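Local coordinates for kinetochore protein Mis16 (Schizosaccharomyces japonicus, PDB 4XYH) that binds histone H4 and the CENP-A-specific chaperone Scm3, and so probably takes part in bringing CENP-A to centromeres, at residues 54-59 / 75-80; 84-89 / 127-132. All coordinates share one frame; numbering follows the deposited sequence.

Both contacts lie in one sheet of the WD-repeat propeller, at neighbouring strand pairs. Interaction 1 joins strands 56-58 and 70-77, is buried and lies nearer the centre of the molecule (about 10 Å from it, centre to centre); interaction 2 joins strands 87-97 and 123-130 farther out (about 20 Å) and is only partly buried. Strands 70-77 and 87-97 lie side by side, so the two contacts meet: the T79 hydroxyl reaches N87 OD1 and the backbone N of Y88, while L76 packs on L89. Chemistry follows place. In 54-59 / 75-80, leucine, valine and tryptophan side chains pack on one face of the sheet, while E57 lies beside L76 on the other; in 84-89 / 127-132, amide, imidazole, phenol and ammonium groups gather with three ordered waters.

Interaction 1: residues 54-59 / 75-80; sequences LTVEWF and LLLGTQ
E57 and L76 form an antiparallel hydrogen-bonded pair in which each backbone serves the other. L76 N gives a nearly straight bond to E57 O (2.7 Å, 174° at the hydrogen), whereas E57 N reaches L76 O over 3.1 Å along a more bent path. That same L76 O takes a second donor, a water at 2.9 Å, which is also hydrogen-bonded to T55 OG1; the hydroxyl's further partner is A137 N. E57 extends its chain with CG anti to the backbone N (chi1 -160°), and its OE1 accepts from F139 N while lying against L76 CD2. Farther along, the S53 hydroxyl satisfies both T55 O and G78 N. The pair is the innermost part of a WD40 propeller blade: strand 56-58 is an edge strand, and its N-H groups turned from L76 are met by side chains of the adjacent blade, V56 N by D387 and W58 N by S389. On the face bearing V56, W58, L75 and L77 the contact is apolar. L75 CD2 sits 3.6 Å from the centroid of the W58 six-membered ring, almost exactly over it, a CH-pi contact, and V56 CG2 touches both L75 CD2 (3.8 Å) and L77 CD2 (3.6 Å). With an alanine in place of W58, L75 CD2 loses the ring face it rests on, and a gap would probably open beside A399 and V94. Beyond the tryptophan, F59 turns its ring against the next leucine, with CE2 3.6 Å from L76 CB.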
loop_
_atom_site.group_PDB
_atom_site.type_symbol
_atom_site.label_atom_id
_atom_site.label_comp_id
_atom_site.label_asym_id
_atom_site.label_seq_id
_atom_site.Cartn_x
_atom_site.Cartn_y
_atom_site.Cartn_z
ATOM N N LEU A 54 7.377 -1.490 7.222
ATOM C CA LEU A 54 7.294 -0.998 5.846
ATOM C C LEU A 54 5.904 -1.210 5.248
ATOM O O LEU A 54 5.605 -0.719 4.150
ATOM C CB LEU A 54 8.331 -1.699 4.971
ATOM C CG LEU A 54 9.776 -1.348 5.312
ATOM C CD1 LEU A 54 10.761 -2.305 4.655
ATOM C CD2 LEU A 54 10.027 0.082 4.853
ATOM N N THR A 55 5.061 -1.948 5.962
ATOM C CA THR A 55 3.786 -2.385 5.398
ATOM C C THR A 55 2.652 -2.345 6.427
ATOM O O THR A 55 2.874 -2.543 7.631
ATOM C CB THR A 55 3.917 -3.823 4.814
ATOM O OG1 THR A 55 2.680 -4.222 4.186
ATOM C CG2 THR A 55 4.310 -4.844 5.936
ATOM N N VAL A 56 1.438 -2.078 5.952
ATOM C CA VAL A 56 0.267 -2.121 6.813
ATOM C C VAL A 56 -0.953 -2.444 5.965
ATOM O O VAL A 56 -1.069 -1.993 4.833
ATOM C CB VAL A 56 0.039 -0.778 7.584
ATOM C CG1 VAL A 56 -0.276 0.373 6.629
ATOM C CG2 VAL A 56 -1.092 -0.917 8.598
ATOM N N GLU A 57 -1.850 -3.250 6.519
ATOM C CA GLU A 57 -3.088 -3.623 5.851
ATOM C C GLU A 57 -4.112 -3.957 6.922
ATOM O O GLU A 57 -3.793 -4.662 7.886
ATOM C CB GLU A 57 -2.880 -4.812 4.905
ATOM C CG GLU A 57 -3.973 -4.943 3.846
ATOM C CD GLU A 57 -3.836 -6.192 2.977
ATOM O OE1 GLU A 57 -3.110 -7.116 3.383
ATOM O OE2 GLU A 57 -4.464 -6.263 1.888
ATOM N N TRP A 58 -5.327 -3.424 6.768
ATOM C CA TRP A 58 -6.452 -3.778 7.643
ATOM C C TRP A 58 -7.012 -5.140 7.271
ATOM O O TRP A 58 -7.251 -5.403 6.092
ATOM C CB TRP A 58 -7.594 -2.760 7.546
ATOM C CG TRP A 58 -7.300 -1.420 8.073
ATOM C CD1 TRP A 58 -6.847 -0.349 7.368
ATOM C CD2 TRP A 58 -7.452 -0.983 9.419
ATOM N NE1 TRP A 58 -6.705 0.737 8.196
ATOM C CE2 TRP A 58 -7.064 0.370 9.465
ATOM C CE3 TRP A 58 -7.876 -1.605 10.596
ATOM C CZ2 TRP A 58 -7.091 1.117 10.638
ATOM C CZ3 TRP A 58 -7.900 -0.866 11.760
ATOM C CH2 TRP A 58 -7.510 0.484 11.772
ATOM N N PHE A 59 -7.243 -5.990 8.266
ATOM C CA PHE A 59 -7.998 -7.210 8.039
ATOM C C PHE A 59 -9.503 -6.904 7.990
ATOM O O PHE A 59 -9.999 -6.035 8.724
ATOM C CB PHE A 59 -7.732 -8.237 9.137
ATOM C CG PHE A 59 -6.414 -8.951 9.022
ATOM C CD1 PHE A 59 -6.277 -10.042 8.187
ATOM C CD2 PHE A 59 -5.317 -8.545 9.783
ATOM C CE1 PHE A 59 -5.066 -10.729 8.100
ATOM C CE2 PHE A 59 -4.104 -9.223 9.704
ATOM C CZ PHE A 59 -3.980 -10.323 8.858
ATOM N N LEU A 75 -4.808 -5.560 12.204
ATOM C CA LEU A 75 -3.944 -5.061 11.141
ATOM C C LEU A 75 -2.812 -6.022 10.907
ATOM O O LEU A 75 -2.320 -6.660 11.846
ATOM C CB LEU A 75 -3.359 -3.692 11.481
ATOM C CG LEU A 75 -4.340 -2.563 11.768
ATOM C CD1 LEU A 75 -4.164 -2.098 13.202
ATOM C CD2 LEU A 75 -4.095 -1.427 10.818
ATOM N N LEU A 76 -2.400 -6.097 9.649
ATOM C CA LEU A 76 -1.238 -6.845 9.255
ATOM C C LEU A 76 -0.044 -5.892 9.151
ATOM O O LEU A 76 -0.094 -4.913 8.409
ATOM C CB LEU A 76 -1.506 -7.537 7.939
ATOM C CG LEU A 76 -0.372 -8.362 7.357
ATOM C CD1 LEU A 76 -0.169 -9.644 8.180
ATOM C CD2 LEU A 76 -0.713 -8.650 5.915
ATOM N N LEU A 77 1.010 -6.173 9.912
ATOM C CA LEU A 77 2.208 -5.325 9.972
ATOM C C LEU A 77 3.480 -6.118 9.749
ATOM O O LEU A 77 3.452 -7.363 9.689
ATOM C CB LEU A 77 2.312 -4.632 11.329
ATOM C CG LEU A 77 1.262 -3.587 11.671
ATOM C CD1 LEU A 77 1.417 -3.147 13.108
ATOM C CD2 LEU A 77 1.429 -2.403 10.721
ATOM N N GLY A 78 4.603 -5.407 9.661
ATOM C CA GLY A 78 5.892 -6.058 9.526
ATOM C C GLY A 78 6.975 -5.423 10.369
ATOM O O GLY A 78 6.718 -4.486 11.121
ATOM N N THR A 79 8.193 -5.942 10.258
ATOM C CA THR A 79 9.339 -5.284 10.862
ATOM C C THR A 79 10.409 -5.001 9.821
ATOM O O THR A 79 10.511 -5.672 8.793
ATOM C CB THR A 79 10.003 -6.121 11.993
ATOM O OG1 THR A 79 10.582 -7.311 11.436
ATOM C CG2 THR A 79 9.007 -6.476 13.081
ATOM N N GLN A 80 11.217 -3.999 10.110
ATOM C CA GLN A 80 12.431 -3.767 9.357
ATOM C C GLN A 80 13.554 -3.620 10.368
ATOM O O GLN A 80 13.667 -2.583 11.019
ATOM C CB GLN A 80 12.302 -2.524 8.479
ATOM C CG GLN A 80 13.576 -2.166 7.731
ATOM C CD GLN A 80 13.506 -0.778 7.133
ATOM O OE1 GLN A 80 12.862 0.119 7.682
ATOM N NE2 GLN A 80 14.153 -0.597 5.993
HETATM O O HOH W 1 0.845 -5.313 5.722
#

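Interaction 2: residues 84-89 / 127-132; sequences NDQNYL and KIHHEG
Q86 lays its side-chain amide over one face of the H129 imidazole, the two planes 13° apart, with Q86 CG centred above the ring 3.9 Å from its centroid. A bend at chi2 (63°) folds the chain back, and NE2 gives a straight bond to N87 O (3.2 Å) that lies in the amide plane and so fixes the amide's rotation. N87 O also accepts from H130 N, at 2.9 Å and tilted well out of the carbonyl plane. Next to H129 stands the Y88 ring, turned obliquely to it, with CE1 3.4 Å from H129 CD2; one water bridges Y88 OH and H129 NE2. K127 bends at chi3 over the Y88 ring, placing NZ 4.3 Å from the centroid in an off-centre cation-pi contact. The strands meet here as the outer part of a propeller blade, L89 and I128 exchanging two backbone bonds while their side chains pack on F159 of the following blade. Near the end of strand 123-130, H130 ND1 donates to G132 O (2.8 Å), and another water accepts from N87 ND2 and donates to H130 O, while N87 OD1 is bound by the T79 hydroxyl. Since H130 NE2 is also bound, to the T149 hydroxyl, the imidazole is held at both nitrogens, while the electron-rich face of Y88 probably favours the charged form of K127.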
loop_
_atom_site.group_PDB
_atom_site.type_symbol
_atom_site.label_atom_id
_atom_site.label_comp_id
_atom_site.label_asym_id
_atom_site.label_seq_id
_atom_site.Cartn_x
_atom_site.Cartn_y
_atom_site.Cartn_z
ATOM N N ASN A 84 19.770 -6.562 11.689
ATOM C CA ASN A 84 20.139 -6.434 13.100
ATOM C C ASN A 84 19.438 -7.403 14.062
ATOM O O ASN A 84 19.869 -7.568 15.213
ATOM C CB ASN A 84 19.874 -5.004 13.574
ATOM C CG ASN A 84 20.495 -3.962 12.662
ATOM O OD1 ASN A 84 21.370 -4.271 11.844
ATOM N ND2 ASN A 84 20.044 -2.717 12.799
ATOM N N ASP A 85 18.358 -8.032 13.604
ATOM C CA ASP A 85 17.586 -8.912 14.470
ATOM C C ASP A 85 16.586 -9.754 13.708
ATOM O O ASP A 85 16.342 -9.535 12.514
ATOM C CB ASP A 85 16.854 -8.104 15.537
ATOM C CG ASP A 85 17.156 -8.595 16.940
ATOM O OD1 ASP A 85 16.979 -9.812 17.205
ATOM O OD2 ASP A 85 17.589 -7.764 17.767
ATOM N N GLN A 86 16.019 -10.726 14.415
ATOM C CA GLN A 86 14.918 -11.515 13.905
ATOM C C GLN A 86 13.786 -10.603 13.431
ATOM O O GLN A 86 13.320 -9.753 14.185
ATOM C CB GLN A 86 14.398 -12.466 14.983
ATOM C CG GLN A 86 13.303 -13.375 14.492
ATOM C CD GLN A 86 13.796 -14.286 13.390
ATOM O OE1 GLN A 86 14.701 -15.092 13.608
ATOM N NE2 GLN A 86 13.220 -14.155 12.197
ATOM N N ASN A 87 13.358 -10.766 12.180
ATOM C CA ASN A 87 12.216 -10.018 11.675
ATOM C C ASN A 87 10.917 -10.768 11.950
ATOM O O ASN A 87 10.895 -12.009 11.981
ATOM C CB ASN A 87 12.356 -9.749 10.174
ATOM C CG ASN A 87 13.290 -8.589 9.873
ATOM O OD1 ASN A 87 12.926 -7.414 10.035
ATOM N ND2 ASN A 87 14.499 -8.909 9.426
ATOM N N TYR A 88 9.824 -10.035 12.133
ATOM C CA TYR A 88 8.541 -10.718 12.266
ATOM C C TYR A 88 7.470 -10.176 11.354
ATOM O O TYR A 88 7.358 -8.958 11.145
ATOM C CB TYR A 88 8.005 -10.639 13.696
ATOM C CG TYR A 88 8.929 -11.136 14.783
ATOM C CD1 TYR A 88 8.943 -12.478 15.158
ATOM C CD2 TYR A 88 9.748 -10.256 15.470
ATOM C CE1 TYR A 88 9.764 -12.925 16.176
ATOM C CE2 TYR A 88 10.573 -10.694 16.491
ATOM C CZ TYR A 88 10.576 -12.026 16.842
ATOM O OH TYR A 88 11.404 -12.459 17.856
ATOM N N LEU A 89 6.672 -11.096 10.828
ATOM C CA LEU A 89 5.353 -10.760 10.315
ATOM C C LEU A 89 4.455 -10.620 11.545
ATOM O O LEU A 89 4.520 -11.451 12.454
ATOM C CB LEU A 89 4.840 -11.841 9.353
ATOM C CG LEU A 89 3.449 -11.636 8.772
ATOM C CD1 LEU A 89 3.410 -10.395 7.859
ATOM C CD2 LEU A 89 3.005 -12.909 8.006
ATOM N N LYS A 127 3.379 -12.676 16.491
ATOM C CA LYS A 127 4.598 -12.384 15.753
ATOM C C LYS A 127 5.084 -13.678 15.160
ATOM O O LYS A 127 5.199 -14.688 15.864
ATOM C CB LYS A 127 5.671 -11.766 16.655
ATOM C CG LYS A 127 5.161 -10.569 17.433
ATOM C CD LYS A 127 6.270 -9.642 17.888
ATOM C CE LYS A 127 7.040 -10.226 19.039
ATOM N NZ LYS A 127 8.290 -9.435 19.283
ATOM N N ILE A 128 5.358 -13.660 13.866
ATOM C CA ILE A 128 5.812 -14.864 13.198
ATOM C C ILE A 128 7.178 -14.620 12.590
ATOM O O ILE A 128 7.371 -13.619 11.909
ATOM C CB ILE A 128 4.825 -15.308 12.101
ATOM C CG1 ILE A 128 3.401 -15.366 12.665
ATOM C CG2 ILE A 128 5.275 -16.634 11.505
ATOM C CD1 ILE A 128 2.314 -15.099 11.645
ATOM N N HIS A 129 8.120 -15.536 12.821
ATOM C CA HIS A 129 9.459 -15.407 12.236
ATOM C C HIS A 129 9.388 -15.209 10.726
ATOM O O HIS A 129 8.680 -15.937 10.019
ATOM C CB HIS A 129 10.335 -16.620 12.566
ATOM C CG HIS A 129 10.811 -16.640 13.988
ATOM N ND1 HIS A 129 11.962 -17.285 14.384
ATOM C CD2 HIS A 129 10.291 -16.077 15.107
ATOM C CE1 HIS A 129 12.136 -17.109 15.684
ATOM N NE2 HIS A 129 11.133 -16.384 16.145
ATOM N N HIS A 130 10.132 -14.206 10.267
ATOM C CA HIS A 130 10.195 -13.799 8.870
ATOM C C HIS A 130 11.653 -13.591 8.440
ATOM O O HIS A 130 12.449 -13.020 9.190
ATOM C CB HIS A 130 9.385 -12.511 8.667
ATOM C CG HIS A 130 9.250 -12.101 7.233
ATOM N ND1 HIS A 130 10.204 -11.332 6.591
ATOM C CD2 HIS A 130 8.281 -12.344 6.322
ATOM C CE1 HIS A 130 9.818 -11.126 5.344
ATOM N NE2 HIS A 130 8.658 -11.728 5.148
ATOM N N GLU A 131 11.998 -14.062 7.244
ATOM C CA GLU A 131 13.354 -13.904 6.691
ATOM C C GLU A 131 13.565 -12.558 5.999
ATOM O O GLU A 131 13.001 -12.291 4.942
ATOM C CB GLU A 131 13.674 -15.023 5.692
ATOM C CG GLU A 131 13.591 -16.414 6.279
ATOM C CD GLU A 131 14.272 -17.476 5.412
ATOM O OE1 GLU A 131 14.431 -17.277 4.181
ATOM O OE2 GLU A 131 14.648 -18.526 5.978
ATOM N N GLY A 132 14.391 -11.712 6.597
ATOM C CA GLY A 132 14.642 -10.404 6.042
ATOM C C GLY A 132 13.519 -9.467 6.414
ATOM O O GLY A 132 12.513 -9.894 7.010
HETATM O O HOH W 2 14.811 -11.921 9.867
HETATM O O HOH W 3 11.572 -15.011 18.410
HETATM O O HOH W 4 10.154 -10.786 20.567
#